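Local coordinates for protein putative platelet activating factor (Streptococcus pneumoniae, PDB 2HSJ) that is of unknown function but is probably a GDSL-like (SGNH) hydrolase that cleaves ester bonds, at residues I20-N28 against E75-G83; L108-A119 against A159-V170. All coordinates share one frame; numbering follows the deposited sequence.

Overall arrangement
The two contacts come in series along the chain: 20-28 against 75-83 is complete before 108-119 against 159-170 begins, and they lie about 21 Å apart between centres. Both sit around the five-stranded parallel sheet of strand order 2-1-3-4-5 that forms the core of this SGNH-type fold. Contact 1 fastens the long helix 3-30 to the loop leading into strand 88-92, near strands 60-64 and 37-41, whereas contact 2 pairs helices 104-121 and 150-164 near strands 126-130 and 170-173, at the other end of the strand order. The 75-83 connection packs on helix 104-121, Leu77 on Ile114 and Ser117 and Leu81 on Val118, so the two contacts share that interface.

Contact 1: I20-N28 against E75-G83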
loop_
_atom_site.group_PDB
_atom_site.type_symbol
_atom_site.label_atom_id
_atom_site.label_comp_id
_atom_site.label_asym_id
_atom_site.label_seq_id
_atom_site.Cartn_x
_atom_site.Cartn_y
_atom_site.Cartn_z
ATOM N N ILE D 20 -17.638 -1.654 -18.767
ATOM C CA ILE D 20 -16.967 -1.160 -17.564
ATOM C C ILE D 20 -17.382 -1.965 -16.339
ATOM O O ILE D 20 -16.543 -2.281 -15.500
ATOM C CB ILE D 20 -17.179 0.346 -17.355
ATOM C CG1 ILE D 20 -16.550 1.100 -18.529
ATOM C CG2 ILE D 20 -16.583 0.778 -16.017
ATOM C CD1 ILE D 20 -17.048 2.550 -18.693
ATOM N N GLN D 21 -18.658 -2.351 -16.268
ATOM C CA GLN D 21 -19.075 -3.217 -15.167
ATOM C C GLN D 21 -18.297 -4.552 -15.135
ATOM O O GLN D 21 -17.884 -5.033 -14.069
ATOM C CB GLN D 21 -20.581 -3.455 -15.277
ATOM C CG GLN D 21 -21.376 -2.223 -14.961
ATOM C CD GLN D 21 -22.819 -2.285 -15.409
ATOM O OE1 GLN D 21 -23.174 -3.067 -16.299
ATOM N NE2 GLN D 21 -23.659 -1.422 -14.817
ATOM N N THR D 22 -18.071 -5.126 -16.315
ATOM C CA THR D 22 -17.326 -6.368 -16.411
ATOM C C THR D 22 -15.873 -6.169 -15.943
ATOM O O THR D 22 -15.314 -6.974 -15.184
ATOM C CB THR D 22 -17.381 -6.891 -17.851
ATOM O OG1 THR D 22 -18.747 -7.257 -18.149
ATOM C CG2 THR D 22 -16.441 -8.104 -18.030
ATOM N N LYS D 23 -15.293 -5.069 -16.388
ATOM C CA LYS D 23 -13.933 -4.689 -16.009
ATOM C C LYS D 23 -13.838 -4.575 -14.485
ATOM O O LYS D 23 -12.946 -5.168 -13.856
ATOM C CB LYS D 23 -13.601 -3.350 -16.662
ATOM C CG LYS D 23 -12.156 -2.865 -16.441
ATOM C CD LYS D 23 -11.909 -1.470 -16.948
ATOM C CE LYS D 23 -10.406 -1.150 -17.002
ATOM N NZ LYS D 23 -10.160 0.304 -17.374
ATOM N N TYR D 24 -14.764 -3.834 -13.878
ATOM C CA TYR D 24 -14.728 -3.667 -12.438
ATOM C C TYR D 24 -14.934 -4.982 -11.692
ATOM O O TYR D 24 -14.267 -5.237 -10.693
ATOM C CB TYR D 24 -15.825 -2.708 -12.044
ATOM C CG TYR D 24 -15.551 -1.244 -12.360
ATOM C CD1 TYR D 24 -14.273 -0.794 -12.762
ATOM C CD2 TYR D 24 -16.566 -0.297 -12.235
ATOM C CE1 TYR D 24 -14.031 0.584 -13.020
ATOM C CE2 TYR D 24 -16.339 1.049 -12.494
ATOM C CZ TYR D 24 -15.081 1.495 -12.866
ATOM O OH TYR D 24 -14.864 2.847 -13.113
ATOM N N ARG D 25 -15.833 -5.828 -12.174
ATOM C CA ARG D 25 -16.071 -7.083 -11.468
ATOM C C ARG D 25 -14.805 -7.927 -11.409
ATOM O O ARG D 25 -14.514 -8.560 -10.384
ATOM C CB ARG D 25 -17.256 -7.851 -12.066
ATOM C CG ARG D 25 -18.566 -7.231 -11.667
ATOM C CD ARG D 25 -19.737 -8.012 -12.258
ATOM N NE ARG D 25 -20.979 -7.393 -11.781
ATOM C CZ ARG D 25 -21.881 -6.789 -12.545
ATOM N NH1 ARG D 25 -21.741 -6.760 -13.871
ATOM N NH2 ARG D 25 -22.953 -6.246 -11.975
ATOM N N HIS D 26 -14.031 -7.922 -12.489
ATOM C CA HIS D 26 -12.803 -8.704 -12.484
ATOM C C HIS D 26 -11.718 -8.015 -11.640
ATOM O O HIS D 26 -11.015 -8.667 -10.866
ATOM C CB HIS D 26 -12.298 -8.938 -13.903
ATOM C CG HIS D 26 -11.253 -10.019 -14.007
ATOM N ND1 HIS D 26 -10.968 -10.633 -15.205
ATOM C CD2 HIS D 26 -10.470 -10.639 -13.080
ATOM C CE1 HIS D 26 -10.004 -11.526 -15.040
ATOM N NE2 HIS D 26 -9.684 -11.553 -13.757
ATOM N N LEU D 27 -11.598 -6.681 -11.749
ATOM C CA LEU D 27 -10.620 -6.001 -10.915
ATOM C C LEU D 27 -10.908 -6.159 -9.436
ATOM O O LEU D 27 -9.975 -6.202 -8.603
ATOM C CB LEU D 27 -10.575 -4.508 -11.245
ATOM C CG LEU D 27 -9.806 -4.134 -12.492
ATOM C CD1 LEU D 27 -10.015 -2.617 -12.714
ATOM C CD2 LEU D 27 -8.325 -4.476 -12.371
ATOM N N ASN D 28 -12.188 -6.216 -9.059
ATOM C CA ASN D 28 -12.542 -6.387 -7.652
ATOM C C ASN D 28 -11.891 -7.643 -7.058
ATOM O O ASN D 28 -11.635 -7.698 -5.839
ATOM C CB ASN D 28 -14.052 -6.512 -7.509
ATOM C CG ASN D 28 -14.777 -5.217 -7.764
ATOM O OD1 ASN D 28 -14.171 -4.156 -7.877
ATOM N ND2 ASN D 28 -16.097 -5.294 -7.825
ATOM N N GLU D 75 -28.851 -1.791 -9.245
ATOM C CA GLU D 75 -28.915 -3.089 -9.905
ATOM C C GLU D 75 -27.542 -3.769 -9.985
ATOM O O GLU D 75 -27.433 -4.994 -9.843
ATOM C CB GLU D 75 -29.486 -2.889 -11.310
ATOM C CG GLU D 75 -29.833 -4.154 -12.036
ATOM C CD GLU D 75 -30.079 -3.920 -13.520
ATOM O OE1 GLU D 75 -30.542 -2.810 -13.890
ATOM O OE2 GLU D 75 -29.799 -4.849 -14.312
ATOM N N ASN D 76 -26.495 -2.954 -10.180
ATOM C CA ASN D 76 -25.142 -3.456 -10.397
ATOM C C ASN D 76 -24.193 -3.111 -9.271
ATOM O O ASN D 76 -22.991 -3.019 -9.492
ATOM C CB ASN D 76 -24.601 -2.899 -11.700
ATOM C CG ASN D 76 -25.346 -3.458 -12.882
ATOM O OD1 ASN D 76 -25.090 -4.587 -13.309
ATOM N ND2 ASN D 76 -26.329 -2.708 -13.369
ATOM N N LEU D 77 -24.733 -2.922 -8.065
ATOM C CA LEU D 77 -23.934 -2.400 -6.966
ATOM C C LEU D 77 -22.675 -3.218 -6.671
ATOM O O LEU D 77 -21.631 -2.671 -6.267
ATOM C CB LEU D 77 -24.805 -2.299 -5.717
ATOM C CG LEU D 77 -24.162 -1.651 -4.494
ATOM C CD1 LEU D 77 -23.700 -0.221 -4.785
ATOM C CD2 LEU D 77 -25.190 -1.654 -3.324
ATOM N N ASP D 78 -22.769 -4.530 -6.900
ATOM C CA ASP D 78 -21.643 -5.425 -6.643
ATOM C C ASP D 78 -20.398 -5.074 -7.440
ATOM O O ASP D 78 -19.277 -5.396 -7.024
ATOM C CB ASP D 78 -22.033 -6.875 -6.998
ATOM C CG ASP D 78 -22.290 -7.079 -8.486
ATOM O OD1 ASP D 78 -23.227 -6.484 -9.042
ATOM O OD2 ASP D 78 -21.568 -7.895 -9.099
ATOM N N ALA D 79 -20.584 -4.474 -8.608
ATOM C CA ALA D 79 -19.419 -4.118 -9.425
ATOM C C ALA D 79 -18.581 -3.000 -8.768
ATOM O O ALA D 79 -17.433 -2.756 -9.171
ATOM C CB ALA D 79 -19.862 -3.704 -10.841
ATOM N N HIS D 80 -19.175 -2.324 -7.784
ATOM C CA HIS D 80 -18.590 -1.065 -7.296
ATOM C C HIS D 80 -17.981 -1.199 -5.938
ATOM O O HIS D 80 -17.453 -0.218 -5.417
ATOM C CB HIS D 80 -19.650 0.032 -7.303
ATOM C CG HIS D 80 -20.216 0.256 -8.666
ATOM N ND1 HIS D 80 -19.719 1.206 -9.535
ATOM C CD2 HIS D 80 -21.203 -0.387 -9.332
ATOM C CE1 HIS D 80 -20.394 1.155 -10.670
ATOM N NE2 HIS D 80 -21.276 0.173 -10.590
ATOM N N LEU D 81 -18.022 -2.414 -5.368
ATOM C CA LEU D 81 -17.589 -2.619 -3.973
ATOM C C LEU D 81 -16.592 -3.764 -3.852
ATOM O O LEU D 81 -16.885 -4.899 -4.281
ATOM C CB LEU D 81 -18.796 -2.920 -3.089
ATOM C CG LEU D 81 -19.888 -1.836 -2.985
ATOM C CD1 LEU D 81 -21.137 -2.380 -2.277
ATOM C CD2 LEU D 81 -19.361 -0.628 -2.248
ATOM N N TYR D 82 -15.424 -3.470 -3.265
ATOM C CA TYR D 82 -14.497 -4.514 -2.835
ATOM C C TYR D 82 -13.581 -3.950 -1.772
ATOM O O TYR D 82 -13.555 -2.719 -1.553
ATOM C CB TYR D 82 -13.686 -5.082 -3.989
ATOM C CG TYR D 82 -12.501 -4.257 -4.447
ATOM C CD1 TYR D 82 -11.197 -4.593 -4.068
ATOM C CD2 TYR D 82 -12.677 -3.156 -5.300
ATOM C CE1 TYR D 82 -10.092 -3.888 -4.518
ATOM C CE2 TYR D 82 -11.570 -2.414 -5.738
ATOM C CZ TYR D 82 -10.271 -2.772 -5.332
ATOM O OH TYR D 82 -9.153 -2.084 -5.784
ATOM N N GLY D 83 -12.860 -4.853 -1.116
ATOM C CA GLY D 83 -11.838 -4.484 -0.161
ATOM C C GLY D 83 -12.109 -4.992 1.229
ATOM O O GLY D 83 -13.264 -5.188 1.626
HETATM O O HOH W 1 -23.492 -5.776 -15.941
#
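Arg25 turns its CG away from its own carbonyl carbon (chi1 -75°) and then runs extended to NE, which carries the guanidinium to Asp78, whose carboxylate is swung between backbone N and carbonyl carbon (chi1 66°). The two ends meet where the long N-terminal helix 3-30 lies against the 75-83 connection into strand 88-92 of the SGNH-type alpha/beta fold. The grip is side-on and two-pronged: Arg25 NE donates to Asp78 OD2 at 2.8 Å and Arg25 NH2 to Asp78 OD1 at 3.0 Å, both from the syn side but out of the carboxylate plane, while the oxygens lie close to the guanidinium plane. Arg25 NH2 also reaches a lone pair of Asn76 OD1, in the carbonyl plane, and Ala79 CB lies over one face of the guanidinium. Two partners on NH2 and one on NE hold the group against rotation, while a water joins Arg25 NH1 to Gln21 OE1. Gln21 NE2 and Asn76 ND2, both donors, lie 3.3 Å apart unbonded; they bond to Tyr68 OH and Leu72 O respectively.

One residue before Arg25, Tyr24 points its ring edge toward the face of His80 in an offset edge-to-face pair, centroids 6.0 Å apart. Tyr24 OH bonds to Gly64 O, His80 NE2 to Tyr68 OH and His80 ND1 to Arg63 O, tying both rings to the region around strand 60-64. Asn28 OD1 is hydrogen-bonded to Arg63 NH2, and Asn28 CA sits over one face of the Tyr82 ring, whose hydroxyl bonds to Ser31. Asn28 ND2 donates to Ala79 O at 3.2 Å from above the carbonyl plane, not along a lone pair.

Contact 2: L108-A119 against A159-V170; sequences LNNLEAIIQSVA and AYQELASAYMQV. With MG (magnesium ion), chain P.
Leu163 enters helix 108-119 as a knob in the hole formed by Leu108, Leu111, Glu112 and Ile115: its CD2 lies 3.7 Å from Leu111 CB, and Ile115 CD1 meets it tip to tip. With CG anti to the backbone N (chi1 173°), Leu163 spreads its other methyl, CD1, against the aliphatic part of Glu112. Toward the start of the segments, Leu108 packs against Ala159 CB in one of its two conformers, and Leu111 CD1 presses over one face of the Tyr160 ring, 3.3 Å from Tyr160 CZ. Toward the other end, Ile115 CG2 covers a face of the Tyr167 ring in a CH-pi contact, 3.9 Å from the centroid, and also meets Val170 CG2.

Tyr167 OH donates to the anti lone pair of Glu112 OE2 at 2.6 Å and accepts from Gln116 NE2 at 2.9 Å. A water links Ile115 O to Gln169 NE2.

Behind this shell, Tyr160 OH bonds to Ile93 O, while Ile115 and Val170 also pack on strand 126-130. Successive type I turns, Ala164 to Tyr167 and Tyr167 to Val170, direct the carbonyl oxygens of Ala164, Tyr167 and Val170 onto a magnesium ion, each at 2.3 Å. A water, 2.6 Å from the magnesium, is a longer ligand and donates to Met168 O. The axes of 108-119 and 159-164 cross at -31°, 10.9 Å apart: a helix pair of the alpha/beta fold, with a backbone-carbonyl metal site where helix 150-164 turns into strand 170-173.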
loop_
_atom_site.group_PDB
_atom_site.type_symbol
_atom_site.label_atom_id
_atom_site.label_comp_id
_atom_site.label_asym_id
_atom_site.label_seq_id
_atom_site.Cartn_x
_atom_site.Cartn_y
_atom_site.Cartn_z
ATOM N N LEU D 108 -34.630 8.581 -4.741
ATOM C CA LEU D 108 -34.410 8.492 -3.302
ATOM C C LEU D 108 -34.517 7.059 -2.806
ATOM O O LEU D 108 -33.625 6.584 -2.095
ATOM C CB LEU D 108 -35.398 9.383 -2.538
ATOM C CG LEU D 108 -35.219 10.893 -2.699
ATOM C CD1 LEU D 108 -36.371 11.617 -1.993
ATOM C CD2 LEU D 108 -33.846 11.373 -2.214
ATOM N N ASN D 109 -35.587 6.368 -3.200
ATOM C CA ASN D 109 -35.756 4.962 -2.819
ATOM C C ASN D 109 -34.569 4.135 -3.276
ATOM O O ASN D 109 -34.090 3.272 -2.536
ATOM C CB ASN D 109 -37.035 4.357 -3.393
ATOM C CG ASN D 109 -38.270 4.807 -2.649
ATOM O OD1 ASN D 109 -38.180 5.361 -1.552
ATOM N ND2 ASN D 109 -39.433 4.581 -3.248
ATOM N N ASN D 110 -34.066 4.423 -4.482
ATOM C CA ASN D 110 -32.869 3.736 -4.972
ATOM C C ASN D 110 -31.668 4.003 -4.066
ATOM O O ASN D 110 -30.957 3.074 -3.677
ATOM C CB ASN D 110 -32.535 4.154 -6.405
ATOM C CG ASN D 110 -33.509 3.595 -7.432
ATOM O OD1 ASN D 110 -34.237 2.645 -7.162
ATOM N ND2 ASN D 110 -33.505 4.177 -8.615
ATOM N N LEU D 111 -31.464 5.272 -3.699
ATOM C CA LEU D 111 -30.332 5.633 -2.848
ATOM C C LEU D 111 -30.474 5.012 -1.486
ATOM O O LEU D 111 -29.494 4.540 -0.906
ATOM C CB LEU D 111 -30.203 7.147 -2.708
ATOM C CG LEU D 111 -29.642 7.833 -3.932
ATOM C CD1 LEU D 111 -29.930 9.302 -3.896
ATOM C CD2 LEU D 111 -28.109 7.555 -4.040
ATOM N N GLU D 112 -31.708 5.001 -0.957
ATOM C CA GLU D 112 -31.922 4.398 0.348
ATOM C C GLU D 112 -31.587 2.914 0.323
ATOM O O GLU D 112 -30.913 2.398 1.223
ATOM C CB GLU D 112 -33.325 4.677 0.868
ATOM C CG GLU D 112 -33.447 4.227 2.305
ATOM C CD GLU D 112 -34.617 4.838 3.040
ATOM O OE1 GLU D 112 -35.547 5.349 2.372
ATOM O OE2 GLU D 112 -34.586 4.791 4.299
ATOM N N ALA D 113 -31.982 2.224 -0.748
ATOM C CA ALA D 113 -31.628 0.809 -0.873
ATOM C C ALA D 113 -30.102 0.561 -0.978
ATOM O O ALA D 113 -29.582 -0.427 -0.454
ATOM C CB ALA D 113 -32.320 0.220 -2.088
ATOM N N ILE D 114 -29.410 1.442 -1.686
ATOM C CA ILE D 114 -27.929 1.355 -1.777
ATOM C C ILE D 114 -27.313 1.468 -0.359
ATOM O O ILE D 114 -26.499 0.646 0.060
ATOM C CB ILE D 114 -27.364 2.425 -2.721
ATOM C CG1 ILE D 114 -27.766 2.131 -4.171
ATOM C CG2 ILE D 114 -25.836 2.500 -2.580
ATOM C CD1 ILE D 114 -27.761 3.322 -5.104
ATOM N N ILE D 115 -27.735 2.490 0.383
ATOM C CA ILE D 115 -27.240 2.699 1.739
ATOM C C ILE D 115 -27.468 1.454 2.582
ATOM O O ILE D 115 -26.567 0.965 3.283
ATOM C CB ILE D 115 -27.928 3.928 2.396
ATOM C CG1 ILE D 115 -27.447 5.206 1.723
ATOM C CG2 ILE D 115 -27.631 3.974 3.886
ATOM C CD1 ILE D 115 -28.350 6.397 2.001
ATOM N N GLN D 116 -28.691 0.923 2.525
ATOM C CA GLN D 116 -28.993 -0.270 3.305
ATOM C C GLN D 116 -28.194 -1.509 2.862
ATOM O O GLN D 116 -27.796 -2.326 3.688
ATOM C CB GLN D 116 -30.478 -0.567 3.252
ATOM C CG GLN D 116 -31.304 0.517 3.883
ATOM C CD GLN D 116 -32.786 0.309 3.647
ATOM O OE1 GLN D 116 -33.193 -0.486 2.798
ATOM N NE2 GLN D 116 -33.597 1.026 4.386
ATOM N N SER D 117 -27.945 -1.644 1.559
ATOM C CA SER D 117 -27.180 -2.787 1.092
ATOM C C SER D 117 -25.711 -2.693 1.554
ATOM O O SER D 117 -25.114 -3.676 2.013
ATOM C CB SER D 117 -27.298 -2.865 -0.418
ATOM O OG SER D 117 -26.690 -4.047 -0.909
ATOM N N VAL D 118 -25.150 -1.495 1.469
ATOM C CA VAL D 118 -23.791 -1.273 1.957
ATOM C C VAL D 118 -23.678 -1.561 3.456
ATOM O O VAL D 118 -22.683 -2.162 3.894
ATOM C CB VAL D 118 -23.320 0.158 1.637
ATOM C CG1 VAL D 118 -21.966 0.468 2.327
ATOM C CG2 VAL D 118 -23.229 0.365 0.122
ATOM N N ALA D 119 -24.696 -1.170 4.234
ATOM C CA ALA D 119 -24.707 -1.386 5.705
ATOM C C ALA D 119 -24.595 -2.862 6.086
ATOM O O ALA D 119 -23.980 -3.221 7.097
ATOM C CB ALA D 119 -25.995 -0.806 6.336
ATOM N N ALA D 159 -33.542 16.818 -0.486
ATOM C CA ALA D 159 -33.949 15.431 -0.249
ATOM C C ALA D 159 -32.778 14.496 0.144
ATOM O O ALA D 159 -32.915 13.672 1.040
ATOM C CB ALA D 159 -34.709 14.890 -1.440
ATOM N N TYR D 160 -31.645 14.627 -0.538
ATOM C CA TYR D 160 -30.462 13.848 -0.175
ATOM C C TYR D 160 -30.049 14.148 1.265
ATOM O O TYR D 160 -29.671 13.239 2.010
ATOM C CB TYR D 160 -29.286 14.221 -1.092
ATOM C CG TYR D 160 -29.265 13.549 -2.473
ATOM C CD1 TYR D 160 -30.448 13.166 -3.128
ATOM C CD2 TYR D 160 -28.052 13.323 -3.125
ATOM C CE1 TYR D 160 -30.415 12.570 -4.408
ATOM C CE2 TYR D 160 -28.008 12.723 -4.384
ATOM C CZ TYR D 160 -29.193 12.351 -5.021
ATOM O OH TYR D 160 -29.142 11.758 -6.255
ATOM N N GLN D 161 -30.087 15.429 1.635
ATOM C CA GLN D 161 -29.712 15.846 2.988
ATOM C C GLN D 161 -30.634 15.191 4.020
ATOM O O GLN D 161 -30.178 14.757 5.098
ATOM C CB GLN D 161 -29.749 17.364 3.116
ATOM C CG GLN D 161 -29.217 17.902 4.439
ATOM C CD GLN D 161 -29.268 19.424 4.486
ATOM O OE1 GLN D 161 -30.301 20.032 4.185
ATOM N NE2 GLN D 161 -28.160 20.044 4.879
ATOM N N GLU D 162 -31.924 15.100 3.697
ATOM C CA GLU D 162 -32.903 14.503 4.614
ATOM C C GLU D 162 -32.686 12.992 4.723
ATOM O O GLU D 162 -32.751 12.412 5.824
ATOM C CB GLU D 162 -34.313 14.865 4.155
ATOM C CG GLU D 162 -34.559 16.376 4.295
ATOM C CD GLU D 162 -35.910 16.843 3.771
ATOM O OE1 GLU D 162 -36.500 16.152 2.906
ATOM O OE2 GLU D 162 -36.366 17.927 4.227
ATOM N N LEU D 163 -32.357 12.363 3.596
ATOM C CA LEU D 163 -32.064 10.938 3.591
ATOM C C LEU D 163 -30.819 10.674 4.476
ATOM O O LEU D 163 -30.816 9.759 5.294
ATOM C CB LEU D 163 -31.893 10.412 2.146
ATOM C CG LEU D 163 -31.422 8.962 2.037
ATOM C CD1 LEU D 163 -32.352 7.976 2.703
ATOM C CD2 LEU D 163 -31.176 8.585 0.550
ATOM N N ALA D 164 -29.792 11.499 4.319
ATOM C CA ALA D 164 -28.591 11.310 5.119
ATOM C C ALA D 164 -28.865 11.385 6.620
ATOM O O ALA D 164 -28.176 10.737 7.406
ATOM C CB ALA D 164 -27.499 12.296 4.721
ATOM N N SER D 165 -29.835 12.205 6.999
ATOM C CA SER D 165 -30.101 12.416 8.434
ATOM C C SER D 165 -30.716 11.179 9.090
ATOM O O SER D 165 -30.832 11.125 10.313
ATOM C CB SER D 165 -31.039 13.607 8.636
ATOM O OG SER D 165 -32.365 13.305 8.237
ATOM N N ALA D 166 -31.133 10.212 8.277
ATOM C CA ALA D 166 -31.795 9.003 8.795
ATOM C C ALA D 166 -30.829 7.839 9.034
ATOM O O ALA D 166 -31.269 6.766 9.463
ATOM C CB ALA D 166 -32.921 8.562 7.834
ATOM N N TYR D 167 -29.539 8.041 8.749
ATOM C CA TYR D 167 -28.528 6.980 8.884
ATOM C C TYR D 167 -27.285 7.560 9.552
ATOM O O TYR D 167 -26.693 8.507 9.023
ATOM C CB TYR D 167 -28.168 6.376 7.496
ATOM C CG TYR D 167 -29.339 5.617 6.912
ATOM C CD1 TYR D 167 -29.541 4.282 7.247
ATOM C CD2 TYR D 167 -30.270 6.239 6.079
ATOM C CE1 TYR D 167 -30.648 3.578 6.776
ATOM C CE2 TYR D 167 -31.383 5.550 5.592
ATOM C CZ TYR D 167 -31.570 4.213 5.950
ATOM O OH TYR D 167 -32.677 3.516 5.494
HETATM N N MSE D 168 -26.853 7.015 10.693
HETATM C CA MSE D 168 -25.666 7.550 11.357
HETATM C C MSE D 168 -24.408 7.454 10.477
HETATM O O MSE D 168 -23.502 8.286 10.587
HETATM C CB MSE D 168 -25.384 6.822 12.676
HETATM C CG MSE D 168 -26.398 7.127 13.772
HETATM SE SE MSE D 168 -26.617 9.058 14.211
HETATM C CE MSE D 168 -24.750 9.503 14.688
ATOM N N GLN D 169 -24.354 6.433 9.628
ATOM C CA GLN D 169 -23.131 6.240 8.839
ATOM C C GLN D 169 -23.078 7.074 7.559
ATOM O O GLN D 169 -22.054 7.046 6.843
ATOM C CB GLN D 169 -22.939 4.767 8.529
ATOM C CG GLN D 169 -23.914 4.238 7.522
ATOM C CD GLN D 169 -25.279 3.779 8.096
ATOM O OE1 GLN D 169 -25.727 4.166 9.205
ATOM N NE2 GLN D 169 -25.954 2.944 7.314
ATOM N N VAL D 170 -24.161 7.802 7.270
ATOM C CA VAL D 170 -24.235 8.636 6.065
ATOM C C VAL D 170 -24.097 10.107 6.427
ATOM O O VAL D 170 -24.826 10.614 7.298
ATOM C CB VAL D 170 -25.551 8.404 5.299
ATOM C CG1 VAL D 170 -25.530 9.177 3.974
ATOM C CG2 VAL D 170 -25.736 6.924 5.026
HETATM MG MG MG P . -26.414 10.810 8.893
HETATM O O HOH W 2 -24.535 2.165 5.008
HETATM O O HOH W 3 -24.481 10.868 10.597
#